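Local coordinates for DNA repair protein RAD7 (Saccharomyces cerevisiae, PDB 5ZB2) that takes part, within the global genome repair complex, in nucleotide excision repair that removes damage from nontranscribing DNA, at residues K146-M151 and S172-N177; F158-T163 and S188-I193; F166-L171 and S192-A197; C212-F217 and V242-I247. One frame throughout, in Å; residues are numbered along the deposited sequence. Where two conformers were deposited one is given.

Contact 1: K146-M151 and S172-N177; sequences KFFVIM and SNLLIN
Asn-173 O, which touches Phe-148 CB across the contact at 3.8 Å, is gripped twice by Asn-177. The backbone N of Asn-177 makes the ordinary helical bond, and Asn-177 ND2 adds a second one to Asn-173 O of 2.8 Å, with an angle of 163° at the hydrogen. That bond back to its own helix fixes the amide, so Asn-177 presents CB to Phe-148 O at 3.6 Å and turns OD1 to Val-149, meeting CG2 at 3.8 Å. A short amide suits a place where one side chain must serve its own helix and pack against another. Helices 141-150 and 168-178 are neighbours on the convex side of the leucine-rich-repeat solenoid that makes up most of this chain; their segments run nearly parallel, 10° apart, with axes 8.9 Å from each other. Between them Phe-148 supplies the bulk. With CG set anti to its carbonyl carbon (chi1 -65°), its ring reaches across to Leu-174. Leu-174 CB makes a CH-pi contact over the face, 3.8 Å from the ring centroid, and Leu-174 CD1 rests on Phe-148 CE1 at 3.6 Å. Deeper in, Phe-158 of strand 157-161 meets the Phe-148 ring edge-to-face and also touches Leu-174.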
loop_
_atom_site.group_PDB
_atom_site.type_symbol
_atom_site.label_atom_id
_atom_site.label_comp_id
_atom_site.label_asym_id
_atom_site.label_seq_id
_atom_site.Cartn_x
_atom_site.Cartn_y
_atom_site.Cartn_z
ATOM N N LYS A 146 4.935 -0.346 -20.701
ATOM C CA LYS A 146 5.916 -0.128 -19.642
ATOM C C LYS A 146 6.329 -1.443 -18.995
ATOM O O LYS A 146 7.508 -1.649 -18.683
ATOM C CB LYS A 146 5.359 0.824 -18.587
ATOM C CG LYS A 146 5.187 2.249 -19.064
ATOM C CD LYS A 146 4.855 3.177 -17.909
ATOM C CE LYS A 146 4.535 4.581 -18.394
ATOM N NZ LYS A 146 3.284 4.620 -19.204
ATOM N N PHE A 147 5.371 -2.345 -18.784
ATOM C CA PHE A 147 5.688 -3.628 -18.165
ATOM C C PHE A 147 6.624 -4.451 -19.045
ATOM O O PHE A 147 7.558 -5.087 -18.542
ATOM C CB PHE A 147 4.395 -4.393 -17.876
ATOM C CG PHE A 147 4.607 -5.834 -17.527
ATOM C CD1 PHE A 147 5.038 -6.200 -16.267
ATOM C CD2 PHE A 147 4.366 -6.827 -18.461
ATOM C CE1 PHE A 147 5.231 -7.526 -15.945
ATOM C CE2 PHE A 147 4.555 -8.153 -18.144
ATOM C CZ PHE A 147 4.986 -8.504 -16.882
ATOM N N PHE A 148 6.401 -4.443 -20.362
ATOM C CA PHE A 148 7.242 -5.236 -21.257
ATOM C C PHE A 148 8.637 -4.639 -21.401
ATOM O O PHE A 148 9.611 -5.384 -21.548
ATOM C CB PHE A 148 6.571 -5.370 -22.621
ATOM C CG PHE A 148 5.279 -6.137 -22.586
ATOM C CD1 PHE A 148 5.181 -7.320 -21.877
ATOM C CD2 PHE A 148 4.159 -5.667 -23.249
ATOM C CE1 PHE A 148 3.995 -8.025 -21.837
ATOM C CE2 PHE A 148 2.972 -6.366 -23.209
ATOM C CZ PHE A 148 2.891 -7.544 -22.503
ATOM N N VAL A 149 8.763 -3.311 -21.357
ATOM C CA VAL A 149 10.093 -2.701 -21.355
ATOM C C VAL A 149 10.882 -3.170 -20.138
ATOM O O VAL A 149 12.055 -3.548 -20.241
ATOM C CB VAL A 149 9.981 -1.166 -21.402
ATOM C CG1 VAL A 149 11.348 -0.508 -21.206
ATOM C CG2 VAL A 149 9.370 -0.718 -22.724
ATOM N N ILE A 150 10.244 -3.162 -18.966
ATOM C CA ILE A 150 10.916 -3.589 -17.743
ATOM C C ILE A 150 11.299 -5.060 -17.813
ATOM O O ILE A 150 12.320 -5.468 -17.247
ATOM C CB ILE A 150 10.021 -3.300 -16.519
ATOM C CG1 ILE A 150 9.848 -1.789 -16.346
ATOM C CG2 ILE A 150 10.617 -3.913 -15.248
ATOM C CD1 ILE A 150 8.832 -1.397 -15.304
ATOM N N MET A 151 10.492 -5.882 -18.483
ATOM C CA MET A 151 10.750 -7.314 -18.583
ATOM C C MET A 151 11.571 -7.684 -19.814
ATOM O O MET A 151 11.776 -8.874 -20.068
ATOM C CB MET A 151 9.421 -8.088 -18.606
ATOM C CG MET A 151 8.586 -7.963 -17.332
ATOM S SD MET A 151 9.426 -8.575 -15.855
ATOM C CE MET A 151 9.566 -10.321 -16.233
ATOM N N SER A 172 2.306 -5.851 -30.020
ATOM C CA SER A 172 3.539 -5.435 -30.681
ATOM C C SER A 172 4.638 -5.135 -29.667
ATOM O O SER A 172 5.793 -5.531 -29.860
ATOM C CB SER A 172 3.280 -4.212 -31.561
ATOM O OG SER A 172 2.432 -4.538 -32.645
ATOM N N ASN A 173 4.298 -4.441 -28.577
ATOM C CA ASN A 173 5.305 -4.127 -27.569
ATOM C C ASN A 173 5.781 -5.379 -26.840
ATOM O O ASN A 173 6.943 -5.446 -26.426
ATOM C CB ASN A 173 4.759 -3.107 -26.571
ATOM C CG ASN A 173 4.446 -1.772 -27.217
ATOM O OD1 ASN A 173 3.351 -1.234 -27.057
ATOM N ND2 ASN A 173 5.411 -1.228 -27.951
ATOM N N LEU A 174 4.908 -6.373 -26.667
ATOM C CA LEU A 174 5.353 -7.652 -26.124
ATOM C C LEU A 174 6.377 -8.300 -27.045
ATOM O O LEU A 174 7.437 -8.755 -26.599
ATOM C CB LEU A 174 4.161 -8.587 -25.923
ATOM C CG LEU A 174 4.523 -10.051 -25.649
ATOM C CD1 LEU A 174 5.354 -10.166 -24.383
ATOM C CD2 LEU A 174 3.278 -10.922 -25.553
ATOM N N LEU A 175 6.066 -8.359 -28.340
ATOM C CA LEU A 175 6.942 -9.042 -29.283
ATOM C C LEU A 175 8.229 -8.260 -29.503
ATOM O O LEU A 175 9.317 -8.843 -29.529
ATOM C CB LEU A 175 6.210 -9.258 -30.604
ATOM C CG LEU A 175 4.983 -10.165 -30.517
ATOM C CD1 LEU A 175 4.258 -10.214 -31.852
ATOM C CD2 LEU A 175 5.377 -11.560 -30.064
ATOM N N ILE A 176 8.124 -6.939 -29.655
ATOM C CA ILE A 176 9.313 -6.115 -29.841
ATOM C C ILE A 176 10.262 -6.265 -28.657
ATOM O O ILE A 176 11.476 -6.401 -28.837
ATOM C CB ILE A 176 8.907 -4.646 -30.069
ATOM C CG1 ILE A 176 8.235 -4.500 -31.437
ATOM C CG2 ILE A 176 10.123 -3.725 -29.973
ATOM C CD1 ILE A 176 7.673 -3.117 -31.719
ATOM N N ASN A 177 9.730 -6.255 -27.432
ATOM C CA ASN A 177 10.586 -6.259 -26.249
ATOM C C ASN A 177 10.983 -7.654 -25.780
ATOM O O ASN A 177 12.051 -7.810 -25.178
ATOM C CB ASN A 177 9.898 -5.522 -25.097
ATOM C CG ASN A 177 9.897 -4.019 -25.290
ATOM O OD1 ASN A 177 10.898 -3.353 -25.033
ATOM N ND2 ASN A 177 8.771 -3.478 -25.745
#

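Contact 2: F158-T163 and S188-I193; sequences FHISNT and SRLDSI
Backbone pairing of Ser-161 with Ser-188 joins the two segments as a single parallel bridge. Ser-188 N gives a weak bond to Ile-160 O, and Asn-162 N gives a firmer one of 3.2 Å to Ser-188 O. Small serines suit this pair: Ser-161 OG lies only 3.4 Å from Ser-188 CB. A water accepts from Ser-192 N and donates to Thr-163 O at 2.7 Å, bridging the loops where direct pairing has ended. Asn-162 and Arg-189 run alongside each other, both on left-handed backbone, which asparagine tolerates well. Asn-162 OD1 lies against the aliphatic part of Arg-189, 3.4 Å from Arg-189 CD, while the polar ends go to others: Asn-162 ND2 bonds to Asp-134, and the guanidinium makes a cation-pi contact with Tyr-215. Apolar contact falls to Leu-190, whose CG, anti to the carbonyl carbon (chi1 -54°), divides its branches: CD1 crosses Ile-160 CG2 at 4.0 Å, and CD2 meets Thr-163 CG2, also at 4.0 Å, with Thr-163 O nearby. An alanine at Leu-190 is likely to open a gap beside Ile-160 and Thr-163, because both methyl branches would be gone. Short parallel strands of successive repeats, followed by loops with a buried leucine such as Leu-190, fit a leucine-rich-repeat solenoid.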
loop_
_atom_site.group_PDB
_atom_site.type_symbol
_atom_site.label_atom_id
_atom_site.label_comp_id
_atom_site.label_asym_id
_atom_site.label_seq_id
_atom_site.Cartn_x
_atom_site.Cartn_y
_atom_site.Cartn_z
ATOM N N PHE A 158 4.558 -15.908 -21.258
ATOM C CA PHE A 158 3.522 -14.910 -21.018
ATOM C C PHE A 158 2.199 -15.427 -21.559
ATOM O O PHE A 158 2.086 -15.726 -22.753
ATOM C CB PHE A 158 3.880 -13.568 -21.665
ATOM C CG PHE A 158 2.923 -12.458 -21.326
ATOM C CD1 PHE A 158 2.884 -11.924 -20.046
ATOM C CD2 PHE A 158 2.060 -11.951 -22.284
ATOM C CE1 PHE A 158 2.004 -10.907 -19.726
ATOM C CE2 PHE A 158 1.174 -10.929 -21.969
ATOM C CZ PHE A 158 1.151 -10.407 -20.689
ATOM N N HIS A 159 1.212 -15.545 -20.670
ATOM C CA HIS A 159 -0.162 -15.867 -21.030
ATOM C C HIS A 159 -1.068 -14.804 -20.429
ATOM O O HIS A 159 -0.999 -14.541 -19.224
ATOM C CB HIS A 159 -0.571 -17.254 -20.518
ATOM C CG HIS A 159 0.234 -18.377 -21.095
ATOM N ND1 HIS A 159 -0.336 -19.414 -21.803
ATOM C CD2 HIS A 159 1.565 -18.625 -21.072
ATOM C CE1 HIS A 159 0.608 -20.252 -22.191
ATOM N NE2 HIS A 159 1.771 -19.796 -21.761
ATOM N N ILE A 160 -1.900 -14.183 -21.267
ATOM C CA ILE A 160 -2.884 -13.208 -20.812
ATOM C C ILE A 160 -4.243 -13.570 -21.398
ATOM O O ILE A 160 -4.338 -14.021 -22.546
ATOM C CB ILE A 160 -2.486 -11.766 -21.189
ATOM C CG1 ILE A 160 -3.579 -10.792 -20.732
ATOM C CG2 ILE A 160 -2.226 -11.654 -22.688
ATOM C CD1 ILE A 160 -3.163 -9.353 -20.769
ATOM N N SER A 161 -5.299 -13.358 -20.612
ATOM C CA SER A 161 -6.640 -13.749 -21.018
ATOM C C SER A 161 -7.663 -12.760 -20.474
ATOM O O SER A 161 -7.438 -12.089 -19.463
ATOM C CB SER A 161 -6.979 -15.163 -20.531
ATOM O OG SER A 161 -5.989 -16.093 -20.928
ATOM N N ASN A 162 -8.798 -12.681 -21.173
ATOM C CA ASN A 162 -10.006 -12.011 -20.687
ATOM C C ASN A 162 -9.764 -10.532 -20.366
ATOM O O ASN A 162 -9.945 -10.075 -19.235
ATOM C CB ASN A 162 -10.570 -12.748 -19.469
ATOM C CG ASN A 162 -11.316 -14.004 -19.852
ATOM O OD1 ASN A 162 -12.166 -13.982 -20.738
ATOM N ND2 ASN A 162 -10.992 -15.112 -19.199
ATOM N N THR A 163 -9.384 -9.777 -21.397
ATOM C CA THR A 163 -9.317 -8.320 -21.285
ATOM C C THR A 163 -9.291 -7.726 -22.683
ATOM O O THR A 163 -8.441 -8.101 -23.494
ATOM C CB THR A 163 -8.088 -7.874 -20.493
ATOM O OG1 THR A 163 -7.985 -6.447 -20.547
ATOM C CG2 THR A 163 -6.808 -8.496 -21.054
ATOM N N SER A 188 -5.823 -15.604 -25.151
ATOM C CA SER A 188 -7.137 -16.220 -24.994
ATOM C C SER A 188 -8.179 -15.151 -24.710
ATOM O O SER A 188 -8.067 -14.417 -23.723
ATOM C CB SER A 188 -7.119 -17.256 -23.867
ATOM O OG SER A 188 -8.439 -17.581 -23.463
ATOM N N ARG A 189 -9.200 -15.077 -25.563
ATOM C CA ARG A 189 -10.340 -14.189 -25.348
ATOM C C ARG A 189 -9.880 -12.736 -25.203
ATOM O O ARG A 189 -10.169 -12.053 -24.217
ATOM C CB ARG A 189 -11.146 -14.640 -24.126
ATOM C CG ARG A 189 -11.886 -15.952 -24.325
ATOM C CD ARG A 189 -12.854 -16.237 -23.184
ATOM N NE ARG A 189 -13.660 -17.429 -23.442
ATOM C CZ ARG A 189 -14.783 -17.440 -24.158
ATOM N NH1 ARG A 189 -15.249 -16.322 -24.701
ATOM N NH2 ARG A 189 -15.443 -18.578 -24.338
ATOM N N LEU A 190 -9.149 -12.276 -26.219
ATOM C CA LEU A 190 -8.639 -10.909 -26.284
ATOM C C LEU A 190 -9.361 -10.205 -27.433
ATOM O O LEU A 190 -8.968 -10.325 -28.596
ATOM C CB LEU A 190 -7.124 -10.911 -26.463
ATOM C CG LEU A 190 -6.372 -11.730 -25.404
ATOM C CD1 LEU A 190 -4.888 -11.799 -25.725
ATOM C CD2 LEU A 190 -6.584 -11.156 -24.002
ATOM N N ASP A 191 -10.416 -9.463 -27.093
ATOM C CA ASP A 191 -11.345 -8.957 -28.099
ATOM C C ASP A 191 -10.716 -7.925 -29.027
ATOM O O ASP A 191 -11.231 -7.717 -30.129
ATOM C CB ASP A 191 -12.575 -8.349 -27.415
ATOM C CG ASP A 191 -13.504 -9.404 -26.829
ATOM O OD1 ASP A 191 -13.089 -10.574 -26.681
ATOM O OD2 ASP A 191 -14.659 -9.058 -26.513
ATOM N N SER A 192 -9.632 -7.271 -28.611
ATOM C CA SER A 192 -9.014 -6.210 -29.394
ATOM C C SER A 192 -7.822 -6.688 -30.214
ATOM O O SER A 192 -7.198 -5.878 -30.905
ATOM C CB SER A 192 -8.571 -5.069 -28.471
ATOM O OG SER A 192 -9.683 -4.443 -27.848
ATOM N N ILE A 193 -7.490 -7.968 -30.152
ATOM C CA ILE A 193 -6.329 -8.505 -30.848
ATOM C C ILE A 193 -6.757 -8.969 -32.232
ATOM O O ILE A 193 -7.729 -9.721 -32.374
ATOM C CB ILE A 193 -5.697 -9.659 -30.049
ATOM C CG1 ILE A 193 -5.113 -9.148 -28.723
ATOM C CG2 ILE A 193 -4.623 -10.376 -30.868
ATOM C CD1 ILE A 193 -3.988 -8.126 -28.857
HETATM O O HOH W 1 -8.044 -7.726 -26.122
#

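Contact 3: F166-L171 and S192-A197; sequences FTDKSL and SISNYA
The loop 192-195 runs past the start of helix 168-178 with the CA atoms of Thr-167 and Ser-192 5.1 Å apart, and those of Asp-168 and Ile-193 equally close. Asp-168, in the first turn of the helix, reaches out to the loop with CG anti to its carbonyl carbon (chi1 -78°). Its OD1 takes two backbone donors: Ser-194 N, 2.8 Å away and almost straight at 171°, uses the syn lone pair of Asp-168 OD1, while Asn-195 N comes to the same oxygen at 3.0 Å from above the carboxylate plane. Asp-168 OD2 lies 2.9 Å from Ser-194 OG. The amide of Asn-195 stacks on the carboxylate, the planes 15° apart. Aspartate suits this place because it is short enough to stay by the helix start and offers two acceptors. Two waters join in: one donates to Phe-166 O and accepts from Ser-192 N, and another accepts from Asp-168 N and donates to Ser-192 O at 2.7 Å, a second link across the contact. Beside this polar group Ile-193 drives CD1 into a corner formed by Phe-166 CD2 at 3.8 Å and Leu-171 CB at 4.1 Å, with Phe-166 O also close. Thr-167 is the N-cap, its OG1 weakly accepting from Ser-170 N and also bonded to Glu-141. With two N-H groups on one oxygen, Asp-168 is probably held as the carboxylate, its charge stabilised by these donors and the nearby helix N-terminus.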
loop_
_atom_site.group_PDB
_atom_site.type_symbol
_atom_site.label_atom_id
_atom_site.label_comp_id
_atom_site.label_asym_id
_atom_site.label_seq_id
_atom_site.Cartn_x
_atom_site.Cartn_y
_atom_site.Cartn_z
ATOM N N PHE A 166 -6.005 -5.265 -23.789
ATOM C CA PHE A 166 -4.745 -5.744 -24.357
ATOM C C PHE A 166 -4.867 -5.644 -25.875
ATOM O O PHE A 166 -5.399 -6.541 -26.533
ATOM C CB PHE A 166 -4.449 -7.167 -23.904
ATOM C CG PHE A 166 -3.051 -7.618 -24.208
ATOM C CD1 PHE A 166 -1.994 -7.203 -23.417
ATOM C CD2 PHE A 166 -2.792 -8.454 -25.283
ATOM C CE1 PHE A 166 -0.698 -7.612 -23.688
ATOM C CE2 PHE A 166 -1.498 -8.870 -25.561
ATOM C CZ PHE A 166 -0.450 -8.447 -24.764
ATOM N N THR A 167 -4.373 -4.548 -26.432
ATOM C CA THR A 167 -4.624 -4.198 -27.821
ATOM C C THR A 167 -3.515 -4.723 -28.727
ATOM O O THR A 167 -2.505 -5.263 -28.276
ATOM C CB THR A 167 -4.737 -2.682 -27.964
ATOM O OG1 THR A 167 -3.464 -2.087 -27.680
ATOM C CG2 THR A 167 -5.781 -2.133 -26.990
ATOM N N ASP A 168 -3.717 -4.550 -30.036
ATOM C CA ASP A 168 -2.674 -4.892 -31.000
ATOM C C ASP A 168 -1.376 -4.158 -30.686
ATOM O O ASP A 168 -0.284 -4.731 -30.803
ATOM C CB ASP A 168 -3.154 -4.570 -32.417
ATOM C CG ASP A 168 -4.114 -5.615 -32.958
ATOM O OD1 ASP A 168 -3.896 -6.820 -32.696
ATOM O OD2 ASP A 168 -5.090 -5.236 -33.641
ATOM N N LYS A 169 -1.471 -2.893 -30.269
ATOM C CA LYS A 169 -0.275 -2.160 -29.867
ATOM C C LYS A 169 0.441 -2.868 -28.724
ATOM O O LYS A 169 1.674 -2.961 -28.717
ATOM C CB LYS A 169 -0.647 -0.734 -29.462
ATOM C CG LYS A 169 0.544 0.193 -29.274
ATOM C CD LYS A 169 0.103 1.589 -28.850
ATOM C CE LYS A 169 1.188 2.629 -29.105
ATOM N NZ LYS A 169 2.472 2.309 -28.420
ATOM N N SER A 170 -0.317 -3.376 -27.750
ATOM C CA SER A 170 0.290 -4.067 -26.616
ATOM C C SER A 170 0.973 -5.351 -27.058
ATOM O O SER A 170 2.048 -5.695 -26.555
ATOM C CB SER A 170 -0.773 -4.372 -25.560
ATOM O OG SER A 170 -1.580 -3.235 -25.316
ATOM N N LEU A 171 0.350 -6.085 -27.982
ATOM C CA LEU A 171 0.981 -7.278 -28.537
ATOM C C LEU A 171 2.292 -6.934 -29.235
ATOM O O LEU A 171 3.293 -7.646 -29.080
ATOM C CB LEU A 171 0.021 -7.966 -29.508
ATOM C CG LEU A 171 0.564 -9.196 -30.237
ATOM C CD1 LEU A 171 0.898 -10.301 -29.248
ATOM C CD2 LEU A 171 -0.429 -9.679 -31.272
ATOM N N SER A 192 -9.632 -7.271 -28.611
ATOM C CA SER A 192 -9.014 -6.210 -29.394
ATOM C C SER A 192 -7.822 -6.688 -30.214
ATOM O O SER A 192 -7.198 -5.878 -30.905
ATOM C CB SER A 192 -8.571 -5.069 -28.471
ATOM O OG SER A 192 -9.683 -4.443 -27.848
ATOM N N ILE A 193 -7.490 -7.968 -30.152
ATOM C CA ILE A 193 -6.329 -8.505 -30.848
ATOM C C ILE A 193 -6.757 -8.969 -32.232
ATOM O O ILE A 193 -7.729 -9.721 -32.374
ATOM C CB ILE A 193 -5.697 -9.659 -30.049
ATOM C CG1 ILE A 193 -5.113 -9.148 -28.723
ATOM C CG2 ILE A 193 -4.623 -10.376 -30.868
ATOM C CD1 ILE A 193 -3.988 -8.126 -28.857
ATOM N N SER A 194 -6.034 -8.513 -33.255
ATOM C CA SER A 194 -6.243 -8.986 -34.619
ATOM C C SER A 194 -4.957 -9.304 -35.366
ATOM O O SER A 194 -5.027 -9.991 -36.391
ATOM C CB SER A 194 -7.030 -7.952 -35.432
ATOM O OG SER A 194 -6.213 -6.835 -35.726
ATOM N N ASN A 195 -3.798 -8.851 -34.896
ATOM C CA ASN A 195 -2.535 -9.015 -35.619
ATOM C C ASN A 195 -1.819 -10.311 -35.247
ATOM O O ASN A 195 -0.629 -10.321 -34.926
ATOM C CB ASN A 195 -1.636 -7.810 -35.364
ATOM C CG ASN A 195 -2.199 -6.532 -35.947
ATOM O OD1 ASN A 195 -3.340 -6.498 -36.412
ATOM N ND2 ASN A 195 -1.402 -5.469 -35.925
ATOM N N TYR A 196 -2.545 -11.430 -35.308
ATOM C CA TYR A 196 -1.921 -12.729 -35.086
ATOM C C TYR A 196 -0.856 -13.030 -36.130
ATOM O O TYR A 196 0.009 -13.883 -35.896
ATOM C CB TYR A 196 -2.985 -13.827 -35.088
ATOM C CG TYR A 196 -3.987 -13.702 -33.962
ATOM C CD1 TYR A 196 -3.722 -14.232 -32.706
ATOM C CD2 TYR A 196 -5.200 -13.059 -34.159
ATOM C CE1 TYR A 196 -4.641 -14.121 -31.672
ATOM C CE2 TYR A 196 -6.124 -12.941 -33.135
ATOM C CZ TYR A 196 -5.840 -13.475 -31.893
ATOM O OH TYR A 196 -6.763 -13.353 -30.879
ATOM N N ALA A 197 -0.894 -12.337 -37.269
ATOM C CA ALA A 197 0.074 -12.554 -38.334
ATOM C C ALA A 197 1.489 -12.144 -37.941
ATOM O O ALA A 197 2.440 -12.527 -38.628
ATOM C CB ALA A 197 -0.358 -11.787 -39.584
HETATM O O HOH W 1 -8.044 -7.726 -26.122
HETATM O O HOH W 2 -6.306 -3.396 -31.339
#

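Contact 4: C212-F217 and V242-I247; sequences CIEYPF and VLNGCI
Tyr-215 brings its ring back against Gly-245 in the loop after the adjacent strand, with CD1 3.7 Å from Gly-245 CA, while one face of the ring looks onto Asn-244 O. Left-handed backbone at Tyr-215 and a CG anti to its carbonyl carbon (chi1 -49°) set the ring there. The close ring and a positive phi both favour glycine at position 245. Before this turn the strands 212-214 and 242-244 run parallel, 4° apart, in regular register. Ile-213 N bonds Val-242 O at 2.8 Å, Asn-244 N bonds Ile-213 O, and Tyr-215 N closes the ladder on Asn-244 O, also at 2.8 Å. Ile-213 and Leu-243 pack together on one face, Ile-213 CB meeting Leu-243 CD2 at 3.8 Å; Cys-212, Val-242, Glu-214 and Asn-244 share the other. Here Asn-244 ND2 donates to Glu-214 OE1 at 2.8 Å, on the anti side of the carboxylate, while Asn-244 OD1 accepts from Ser-272 and Glu-274. Glu-214 OE2 has a weak bond from Ser-188. With an alanine at Glu-214, the amide of Asn-244 would probably lose its acceptor on this side and Ser-188 its weak partner. Such strands, linked through helix 224-234, with one face apolar and the other partly polar, form the inner sheet of a leucine-rich-repeat horseshoe.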
loop_
_atom_site.group_PDB
_atom_site.type_symbol
_atom_site.label_atom_id
_atom_site.label_comp_id
_atom_site.label_asym_id
_atom_site.label_seq_id
_atom_site.Cartn_x
_atom_site.Cartn_y
_atom_site.Cartn_z
ATOM N N CYS A 212 -0.634 -21.131 -27.201
ATOM C CA CYS A 212 -2.055 -21.191 -26.875
ATOM C C CYS A 212 -2.757 -20.005 -27.520
ATOM O O CYS A 212 -2.371 -18.855 -27.288
ATOM C CB CYS A 212 -2.280 -21.181 -25.360
ATOM S SG CYS A 212 -1.490 -22.542 -24.474
ATOM N N ILE A 213 -3.780 -20.287 -28.325
ATOM C CA ILE A 213 -4.607 -19.253 -28.944
ATOM C C ILE A 213 -6.056 -19.699 -28.813
ATOM O O ILE A 213 -6.409 -20.790 -29.271
ATOM C CB ILE A 213 -4.258 -19.011 -30.425
ATOM C CG1 ILE A 213 -2.786 -18.611 -30.577
ATOM C CG2 ILE A 213 -5.173 -17.938 -31.007
ATOM C CD1 ILE A 213 -2.320 -18.440 -32.028
ATOM N N GLU A 214 -6.896 -18.864 -28.196
ATOM C CA GLU A 214 -8.281 -19.239 -27.946
ATOM C C GLU A 214 -9.222 -18.092 -28.286
ATOM O O GLU A 214 -8.981 -16.946 -27.897
ATOM C CB GLU A 214 -8.486 -19.654 -26.486
ATOM C CG GLU A 214 -7.472 -20.654 -25.977
ATOM C CD GLU A 214 -7.805 -21.156 -24.583
ATOM O OE1 GLU A 214 -8.567 -22.137 -24.469
ATOM O OE2 GLU A 214 -7.313 -20.564 -23.600
ATOM N N TYR A 215 -10.297 -18.416 -29.002
ATOM C CA TYR A 215 -11.429 -17.532 -29.247
ATOM C C TYR A 215 -10.998 -16.151 -29.731
ATOM O O TYR A 215 -11.208 -15.150 -29.036
ATOM C CB TYR A 215 -12.274 -17.441 -27.974
ATOM C CG TYR A 215 -12.553 -18.819 -27.423
ATOM C CD1 TYR A 215 -13.370 -19.698 -28.112
ATOM C CD2 TYR A 215 -11.962 -19.257 -26.246
ATOM C CE1 TYR A 215 -13.611 -20.971 -27.642
ATOM C CE2 TYR A 215 -12.196 -20.530 -25.763
ATOM C CZ TYR A 215 -13.024 -21.385 -26.469
ATOM O OH TYR A 215 -13.272 -22.658 -26.005
ATOM N N PRO A 216 -10.408 -16.055 -30.920
ATOM C CA PRO A 216 -10.164 -14.735 -31.512
ATOM C C PRO A 216 -11.477 -14.034 -31.818
ATOM O O PRO A 216 -12.478 -14.666 -32.161
ATOM C CB PRO A 216 -9.390 -15.058 -32.794
ATOM C CG PRO A 216 -9.830 -16.449 -33.144
ATOM C CD PRO A 216 -10.028 -17.148 -31.830
ATOM N N PHE A 217 -11.465 -12.703 -31.696
ATOM C CA PHE A 217 -12.690 -11.933 -31.885
ATOM C C PHE A 217 -13.198 -12.055 -33.317
ATOM O O PHE A 217 -14.371 -12.372 -33.548
ATOM C CB PHE A 217 -12.450 -10.469 -31.518
ATOM C CG PHE A 217 -13.709 -9.660 -31.427
ATOM C CD1 PHE A 217 -14.569 -9.813 -30.351
ATOM C CD2 PHE A 217 -14.037 -8.751 -32.417
ATOM C CE1 PHE A 217 -15.731 -9.070 -30.264
ATOM C CE2 PHE A 217 -15.196 -8.005 -32.337
ATOM C CZ PHE A 217 -16.046 -8.166 -31.260
ATOM N N VAL A 242 -2.435 -25.435 -28.432
ATOM C CA VAL A 242 -3.832 -25.221 -28.068
ATOM C C VAL A 242 -4.410 -24.179 -29.016
ATOM O O VAL A 242 -3.985 -23.018 -29.003
ATOM C CB VAL A 242 -3.982 -24.771 -26.603
ATOM C CG1 VAL A 242 -5.433 -24.374 -26.289
ATOM C CG2 VAL A 242 -3.534 -25.881 -25.655
ATOM N N LEU A 243 -5.375 -24.593 -29.838
ATOM C CA LEU A 243 -6.074 -23.704 -30.768
ATOM C C LEU A 243 -7.568 -23.981 -30.614
ATOM O O LEU A 243 -8.109 -24.877 -31.270
ATOM C CB LEU A 243 -5.611 -23.921 -32.203
ATOM C CG LEU A 243 -4.123 -23.717 -32.495
ATOM C CD1 LEU A 243 -3.780 -24.225 -33.893
ATOM C CD2 LEU A 243 -3.745 -22.249 -32.344
ATOM N N ASN A 244 -8.232 -23.212 -29.755
ATOM C CA ASN A 244 -9.649 -23.395 -29.470
ATOM C C ASN A 244 -10.453 -22.234 -30.039
ATOM O O ASN A 244 -10.061 -21.070 -29.914
ATOM C CB ASN A 244 -9.897 -23.510 -27.964
ATOM C CG ASN A 244 -9.090 -24.624 -27.318
ATOM O OD1 ASN A 244 -8.706 -25.595 -27.972
ATOM N ND2 ASN A 244 -8.827 -24.486 -26.022
ATOM N N GLY A 245 -11.584 -22.556 -30.663
ATOM C CA GLY A 245 -12.441 -21.537 -31.228
ATOM C C GLY A 245 -11.932 -20.893 -32.496
ATOM O O GLY A 245 -12.532 -19.917 -32.958
ATOM N N CYS A 246 -10.846 -21.401 -33.077
ATOM C CA CYS A 246 -10.302 -20.854 -34.321
ATOM C C CYS A 246 -10.999 -21.530 -35.504
ATOM O O CYS A 246 -10.417 -22.311 -36.260
ATOM C CB CYS A 246 -8.791 -21.049 -34.369
ATOM S SG CYS A 246 -7.874 -20.278 -33.010
ATOM N N ILE A 247 -12.276 -21.222 -35.626
ATOM C CA ILE A 247 -13.166 -21.817 -36.591
ATOM C C ILE A 247 -12.831 -21.641 -38.048
ATOM O O ILE A 247 -13.351 -22.306 -38.886
ATOM C CB ILE A 247 -14.635 -21.440 -36.310
ATOM C CG1 ILE A 247 -14.948 -20.017 -36.737
ATOM C CG2 ILE A 247 -14.949 -21.635 -34.851
ATOM C CD1 ILE A 247 -16.409 -19.706 -36.854
#

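How the contacts relate
Contacts 2 and 4 belong to the strands of the inner curve and contacts 1 and 3 to the outer helices and the loops leading to them. Contact 4 is the buried one; the others are partly buried. Contacts 1 and 3 share helix 168-178, and contacts 2 and 3 share Ser-192, Ile-193 and a water. Where strands pair, backbone bonds dominate; on the helices aromatic and leucine packing does the work, and at the loop an aspartate does. Phe-158 lies where contacts 1, 2 and 3 meet, linking sheet to helices. Contact 4 joins contact 2, probably through a hydrogen bond from Arg-189 N to Glu-214 O.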